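Local coordinates for protein Alpha/beta hydrolase (PDB 3BDV) that is an uncharacterised alpha/beta-hydrolase-fold protein that probably acts as a serine hydrolase and binds calcium in the crystal, at residues D28-D31 / E32-Q35; F141-A144 / Q145-A148; A168-G171 / P172-Y175. All blocks are in the same frame, centred on the assembly; numbering follows the deposited sequence.

Contact 1: D28-D31 / E32-Q35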
loop_
_atom_site.group_PDB
_atom_site.type_symbol
_atom_site.label_atom_id
_atom_site.label_comp_id
_atom_site.label_asym_id
_atom_site.label_seq_id
_atom_site.Cartn_x
_atom_site.Cartn_y
_atom_site.Cartn_z
ATOM N N ASP A 28 1.323 5.020 -12.856
ATOM C CA ASP A 28 2.518 4.593 -12.119
ATOM C C ASP A 28 2.964 5.662 -11.123
ATOM O O ASP A 28 2.500 6.792 -11.148
ATOM C CB ASP A 28 3.656 4.251 -13.073
ATOM C CG ASP A 28 4.581 3.172 -12.535
ATOM O OD1 ASP A 28 4.438 2.735 -11.363
ATOM O OD2 ASP A 28 5.456 2.750 -13.296
ATOM N N SER A 29 3.903 5.318 -10.266
ATOM C CA SER A 29 4.463 6.274 -9.346
ATOM C C SER A 29 5.718 6.868 -9.929
ATOM O O SER A 29 6.681 6.164 -10.227
ATOM C CB SER A 29 4.760 5.595 -8.023
ATOM O OG SER A 29 3.529 5.239 -7.425
ATOM N N ASP A 30 5.712 8.185 -10.069
ATOM C CA ASP A 30 6.828 8.860 -10.698
ATOM C C ASP A 30 8.067 8.920 -9.780
ATOM O O ASP A 30 8.074 8.428 -8.649
ATOM C CB ASP A 30 6.385 10.250 -11.187
ATOM C CG ASP A 30 5.999 11.195 -10.042
ATOM O OD1 ASP A 30 6.362 10.920 -8.897
ATOM O OD2 ASP A 30 5.336 12.224 -10.297
ATOM N N ASP A 31 9.133 9.508 -10.284
ATOM C CA ASP A 31 10.412 9.427 -9.604
ATOM C C ASP A 31 10.437 10.038 -8.228
ATOM O O ASP A 31 11.199 9.577 -7.385
ATOM C CB ASP A 31 11.528 10.032 -10.460
ATOM C CG ASP A 31 12.122 9.024 -11.416
ATOM O OD1 ASP A 31 11.990 7.807 -11.147
ATOM O OD2 ASP A 31 12.724 9.432 -12.435
ATOM N N GLU A 32 9.615 11.058 -7.992
ATOM C CA GLU A 32 9.595 11.749 -6.701
ATOM C C GLU A 32 8.531 11.268 -5.746
ATOM O O GLU A 32 8.430 11.769 -4.638
ATOM C CB GLU A 32 9.471 13.243 -6.886
ATOM C CG GLU A 32 10.860 13.938 -7.143
ATOM C CD GLU A 32 11.919 13.650 -6.038
ATOM O OE1 GLU A 32 11.621 13.759 -4.812
ATOM O OE2 GLU A 32 13.068 13.304 -6.413
ATOM N N HIS A 33 7.736 10.302 -6.197
ATOM C CA HIS A 33 6.703 9.683 -5.390
ATOM C C HIS A 33 7.359 8.810 -4.326
ATOM O O HIS A 33 8.407 8.196 -4.562
ATOM C CB HIS A 33 5.832 8.832 -6.321
ATOM C CG HIS A 33 4.569 8.322 -5.722
ATOM N ND1 HIS A 33 4.515 7.194 -4.923
ATOM C CD2 HIS A 33 3.286 8.697 -5.930
ATOM C CE1 HIS A 33 3.255 6.952 -4.610
ATOM N NE2 HIS A 33 2.492 7.852 -5.203
ATOM N N TRP A 34 6.756 8.791 -3.147
ATOM C CA TRP A 34 7.240 7.976 -2.034
ATOM C C TRP A 34 7.519 6.530 -2.384
ATOM O O TRP A 34 8.471 5.966 -1.893
ATOM C CB TRP A 34 6.302 8.058 -0.811
ATOM C CG TRP A 34 4.877 7.647 -1.041
ATOM C CD1 TRP A 34 3.841 8.458 -1.452
ATOM C CD2 TRP A 34 4.285 6.371 -0.766
ATOM N NE1 TRP A 34 2.687 7.756 -1.542
ATOM C CE2 TRP A 34 2.924 6.461 -1.149
ATOM C CE3 TRP A 34 4.791 5.131 -0.347
ATOM C CZ2 TRP A 34 2.059 5.380 -1.061
ATOM C CZ3 TRP A 34 3.924 4.062 -0.273
ATOM C CH2 TRP A 34 2.564 4.217 -0.609
ATOM N N GLN A 35 6.696 5.893 -3.194
ATOM C CA GLN A 35 6.992 4.503 -3.556
ATOM C C GLN A 35 8.326 4.384 -4.312
ATOM O O GLN A 35 9.073 3.416 -4.121
ATOM C CB GLN A 35 5.852 3.914 -4.365
ATOM C CG GLN A 35 4.644 3.578 -3.513
ATOM C CD GLN A 35 3.488 3.047 -4.338
ATOM O OE1 GLN A 35 3.264 3.526 -5.440
ATOM N NE2 GLN A 35 2.750 2.075 -3.815
#
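Ser29, His33 and Gln35 meet in a local contact at the N-terminal cap of helix 34-41, where the loop after strand 19-23 ends. Ser29 stands over one face of the His33 imidazole. Its CB lies 3.7 Å from the ring centroid, a CH-pi contact, and its OG sits above the middle of the ring. The same OG donates to Gln35 OE1 at 2.6 Å, in the carbonyl plane. Gln35 reaches it with a chain extended beyond CG, and its NE2 is bonded to Val23 O, so both ends of the amide are held. Residues 30 to 33 form a type I beta turn, closed by His33 N to Asp30 O at 3.1 Å. His33 is then the N-cap of the helix: ND1 accepts from Gln35 N at 3.1 Å, close to the ring plane. With CG anti to the backbone N (chi1 -169°), the ring lies alongside the start of the helix and ND1 meets Gln35 N. Ser29 OG and Trp34 CD1 lie over opposite faces of the ring. Gln35 also touches His81, within a probable nucleophile elbow that follows strand 76-81. Asp28 OD1 forms a salt bridge with Arg47, a residue of the calcium site.

Contact 2: F141-A144 / Q145-A148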
loop_
_atom_site.group_PDB
_atom_site.type_symbol
_atom_site.label_atom_id
_atom_site.label_comp_id
_atom_site.label_asym_id
_atom_site.label_seq_id
_atom_site.Cartn_x
_atom_site.Cartn_y
_atom_site.Cartn_z
ATOM N N PHE A 141 -12.152 12.072 4.071
ATOM C CA PHE A 141 -11.702 11.456 5.318
ATOM C C PHE A 141 -12.782 10.618 6.000
ATOM O O PHE A 141 -12.512 9.522 6.513
ATOM C CB PHE A 141 -11.149 12.507 6.278
ATOM C CG PHE A 141 -10.557 11.899 7.499
ATOM C CD1 PHE A 141 -9.324 11.292 7.428
ATOM C CD2 PHE A 141 -11.260 11.866 8.692
ATOM C CE1 PHE A 141 -8.763 10.672 8.557
ATOM C CE2 PHE A 141 -10.729 11.249 9.814
ATOM C CZ PHE A 141 -9.485 10.650 9.746
ATOM N N THR A 142 -14.028 11.084 5.993
ATOM C CA THR A 142 -15.070 10.334 6.688
ATOM C C THR A 142 -15.318 9.017 5.970
ATOM O O THR A 142 -15.580 8.014 6.626
ATOM C CB THR A 142 -16.335 11.178 6.959
ATOM O OG1 THR A 142 -16.875 11.621 5.732
ATOM C CG2 THR A 142 -15.984 12.400 7.816
ATOM N N ARG A 143 -15.184 8.998 4.643
ATOM C CA ARG A 143 -15.330 7.747 3.913
ATOM C C ARG A 143 -14.147 6.834 4.114
ATOM O O ARG A 143 -14.314 5.603 4.106
ATOM C CB ARG A 143 -15.587 7.965 2.415
ATOM C CG ARG A 143 -16.963 8.458 2.134
ATOM C CD ARG A 143 -18.042 7.454 2.399
ATOM N NE ARG A 143 -18.008 6.368 1.429
ATOM C CZ ARG A 143 -18.870 5.368 1.376
ATOM N NH1 ARG A 143 -19.797 5.254 2.284
ATOM N NH2 ARG A 143 -18.769 4.456 0.400
ATOM N N ALA A 144 -12.958 7.412 4.257
ATOM C CA ALA A 144 -11.769 6.619 4.649
ATOM C C ALA A 144 -12.041 5.913 5.976
ATOM O O ALA A 144 -11.787 4.687 6.093
ATOM C CB ALA A 144 -10.508 7.494 4.770
ATOM N N GLN A 145 -12.643 6.634 6.931
ATOM C CA GLN A 145 -13.049 6.013 8.190
ATOM C C GLN A 145 -14.037 4.870 8.025
ATOM O O GLN A 145 -13.910 3.816 8.683
ATOM C CB GLN A 145 -13.612 7.026 9.123
ATOM C CG GLN A 145 -12.567 8.023 9.625
ATOM C CD GLN A 145 -13.175 9.001 10.592
ATOM O OE1 GLN A 145 -13.983 9.868 10.215
ATOM N NE2 GLN A 145 -12.813 8.856 11.871
ATOM N N TYR A 146 -15.022 5.088 7.156
ATOM C CA TYR A 146 -16.024 4.037 6.811
ATOM C C TYR A 146 -15.336 2.793 6.270
ATOM O O TYR A 146 -15.589 1.639 6.706
ATOM C CB TYR A 146 -17.031 4.577 5.761
ATOM C CG TYR A 146 -17.875 3.499 5.130
ATOM C CD1 TYR A 146 -18.995 2.993 5.783
ATOM C CD2 TYR A 146 -17.544 2.964 3.879
ATOM C CE1 TYR A 146 -19.750 2.009 5.215
ATOM C CE2 TYR A 146 -18.291 1.952 3.300
ATOM C CZ TYR A 146 -19.379 1.473 3.974
ATOM O OH TYR A 146 -20.096 0.474 3.378
ATOM N N TRP A 147 -14.487 2.978 5.273
ATOM C CA TRP A 147 -13.825 1.834 4.675
ATOM C C TRP A 147 -12.852 1.149 5.645
ATOM O O TRP A 147 -12.824 -0.067 5.711
ATOM C CB TRP A 147 -13.115 2.246 3.399
ATOM C CG TRP A 147 -14.079 2.489 2.272
ATOM C CD1 TRP A 147 -14.455 3.682 1.726
ATOM C CD2 TRP A 147 -14.806 1.487 1.580
ATOM N NE1 TRP A 147 -15.376 3.470 0.718
ATOM C CE2 TRP A 147 -15.598 2.121 0.615
ATOM C CE3 TRP A 147 -14.846 0.095 1.668
ATOM C CZ2 TRP A 147 -16.446 1.413 -0.217
ATOM C CZ3 TRP A 147 -15.661 -0.602 0.805
ATOM C CH2 TRP A 147 -16.449 0.044 -0.118
ATOM N N ALA A 148 -12.068 1.922 6.377
ATOM C CA ALA A 148 -11.115 1.359 7.348
ATOM C C ALA A 148 -11.892 0.485 8.347
ATOM O O ALA A 148 -11.493 -0.642 8.603
ATOM C CB ALA A 148 -10.308 2.476 8.043
#
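Arg143 lays its guanidinium flat on the Tyr146 ring, one of several side-chain pairs along the first two turns of helix 141-151. The two planes are 11° apart and their centres 4.3 Å. The stack is off-centre: NH1 stands over the CD2 side of the ring, 3.6 Å from Tyr146 CD2. Bends at chi2 and chi3 bring the arginine chain alongside the tyrosine, pointing the same way. The guanidinium's charge is met by Glu109, whose OE1 forms a salt bridge with Arg143 NE. OE2 of the same carboxylate accepts from Trp147 NE1, so Glu109 ties both side chains to one anchor. The carbonyls of Phe141, Thr142, Arg143 and Ala144 accept from the N-H groups of Gln145, Tyr146, Trp147 and Ala148, with Ala148 N to Ala144 O at 2.8 Å. This helix belongs to the crossover of the beta-alpha-beta unit that joins strands 128-132 and 154-157 of the parallel sheet. Phe141 and Ala144 touch Ala132, while Ala148 packs on Leu155. The Phe141 ring, which stacks with His134, also touches the Gln145 amide, with CE2 3.4 Å from Gln145 CD and the planes 34° apart. Ahead of the helix, Ser140 OG bonds to Arg143 N.

Contact 3: A168-G171 / P172-Y175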
loop_
_atom_site.group_PDB
_atom_site.type_symbol
_atom_site.label_atom_id
_atom_site.label_comp_id
_atom_site.label_asym_id
_atom_site.label_seq_id
_atom_site.Cartn_x
_atom_site.Cartn_y
_atom_site.Cartn_z
ATOM N N ALA A 168 2.320 16.621 -3.285
ATOM C CA ALA A 168 2.053 16.919 -1.859
ATOM C C ALA A 168 3.278 16.842 -0.918
ATOM O O ALA A 168 3.182 17.077 0.314
ATOM C CB ALA A 168 0.923 15.990 -1.347
ATOM N N GLY A 169 4.451 16.507 -1.452
ATOM C CA GLY A 169 5.621 16.396 -0.604
ATOM C C GLY A 169 5.971 14.992 -0.152
ATOM O O GLY A 169 6.753 14.847 0.758
ATOM N N PHE A 170 5.401 13.982 -0.791
ATOM C CA PHE A 170 5.664 12.583 -0.454
ATOM C C PHE A 170 6.152 11.919 -1.735
ATOM O O PHE A 170 5.350 11.360 -2.481
ATOM C CB PHE A 170 4.397 11.884 0.007
ATOM C CG PHE A 170 3.696 12.561 1.134
ATOM C CD1 PHE A 170 2.783 13.570 0.882
ATOM C CD2 PHE A 170 3.916 12.185 2.422
ATOM C CE1 PHE A 170 2.150 14.217 1.902
ATOM C CE2 PHE A 170 3.274 12.830 3.468
ATOM C CZ PHE A 170 2.396 13.841 3.203
ATOM N N GLY A 171 7.455 11.983 -2.015
ATOM C CA GLY A 171 8.485 12.443 -1.093
ATOM C C GLY A 171 9.038 11.289 -0.304
ATOM O O GLY A 171 8.510 10.186 -0.348
ATOM N N PRO A 172 10.108 11.534 0.448
ATOM C CA PRO A 172 10.712 10.442 1.181
ATOM C C PRO A 172 9.814 9.800 2.209
ATOM O O PRO A 172 10.025 8.679 2.506
ATOM C CB PRO A 172 11.900 11.084 1.900
ATOM C CG PRO A 172 11.940 12.418 1.484
ATOM C CD PRO A 172 10.821 12.805 0.657
ATOM N N TRP A 173 8.905 10.569 2.798
ATOM C CA TRP A 173 7.940 10.073 3.779
ATOM C C TRP A 173 8.491 9.085 4.801
ATOM O O TRP A 173 8.095 7.905 4.857
ATOM C CB TRP A 173 6.709 9.483 3.064
ATOM C CG TRP A 173 5.457 9.405 3.946
ATOM C CD1 TRP A 173 5.110 10.211 4.999
ATOM C CD2 TRP A 173 4.401 8.438 3.820
ATOM N NE1 TRP A 173 3.897 9.819 5.511
ATOM C CE2 TRP A 173 3.458 8.722 4.824
ATOM C CE3 TRP A 173 4.155 7.384 2.935
ATOM C CZ2 TRP A 173 2.297 7.980 4.979
ATOM C CZ3 TRP A 173 3.036 6.608 3.109
ATOM C CH2 TRP A 173 2.106 6.916 4.110
ATOM N N GLU A 174 9.378 9.603 5.640
ATOM C CA GLU A 174 9.932 8.816 6.717
ATOM C C GLU A 174 8.851 8.345 7.686
ATOM O O GLU A 174 8.979 7.236 8.246
ATOM C CB GLU A 174 11.015 9.606 7.432
ATOM C CG GLU A 174 12.239 9.771 6.581
ATOM C CD GLU A 174 13.497 9.268 7.232
ATOM O OE1 GLU A 174 13.479 8.942 8.434
ATOM O OE2 GLU A 174 14.517 9.193 6.538
ATOM N N TYR A 175 7.795 9.141 7.892
ATOM C CA TYR A 175 6.723 8.717 8.808
ATOM C C TYR A 175 6.057 7.436 8.310
ATOM O O TYR A 175 5.778 6.533 9.114
ATOM C CB TYR A 175 5.655 9.814 9.073
ATOM C CG TYR A 175 4.691 9.367 10.166
ATOM C CD1 TYR A 175 5.085 9.355 11.501
ATOM C CD2 TYR A 175 3.414 8.924 9.857
ATOM C CE1 TYR A 175 4.225 8.923 12.497
ATOM C CE2 TYR A 175 2.548 8.500 10.854
ATOM C CZ TYR A 175 2.965 8.484 12.160
ATOM O OH TYR A 175 2.110 7.999 13.137
HETATM O O HOH W 1 7.904 13.249 2.632
#
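Phe170 and Trp173 form a T-shaped aromatic pair in the loop that leads into helix 174-185, the last helix of this alpha/beta-hydrolase fold. Phe170 offers the edge and Trp173 the face. The planes stand at 89°, and the centroid of the phenyl ring is 4.8 Å from that of the five-membered ring of the indole. CD2 and CE2 of Phe170 do the touching. CD2 lies 3.5 Å from Trp173 CD1, on the pyrrole part and toward the rim. CG anti to the backbone N (chi1 -159°) puts the indole beside Phe170, and chi2 of 29° sets the turn of its face. The indole then reaches inward to Met103 and Val105 of strand 99-105, and it meets Phe131 and Trp34 edge-to-face. Phe170 rests on Ala161 and Ile164. Between the two aromatics the backbone turns sharply. Gly171, after a cis peptide bond, has a positive phi, which favours glycine. Pro172 follows, its O accepting from Trp38 NE1. Trp173 is the N-cap residue of the helix. A water joins the two sides of the turn, donating to Gly169 O at 2.7 Å and accepting from Trp173 N at 2.9 Å.

Overall arrangement
The contacts come in series along the chain, at helices 34-41, 141-151 and 174-185. Contacts 1 and 3 are helix entries and contact 2 lies within a helix. Contacts 1 and 3 are neighbours, with centres about 10 Å apart. Their backbones are joined by two probable hydrogen bonds, Gly171 N to Glu32 O at 2.8 Å and Trp34 N to Phe170 O at 3.0 Å. Residues distant in sequence therefore hold two helix starts together. Contact 2 stands apart, its centre about 24 Å from contact 1 and 22 Å from contact 3. Its helix packs on strands 128-132 and 154-157, at one edge of the parallel sheet, where 154-157 is the outermost strand.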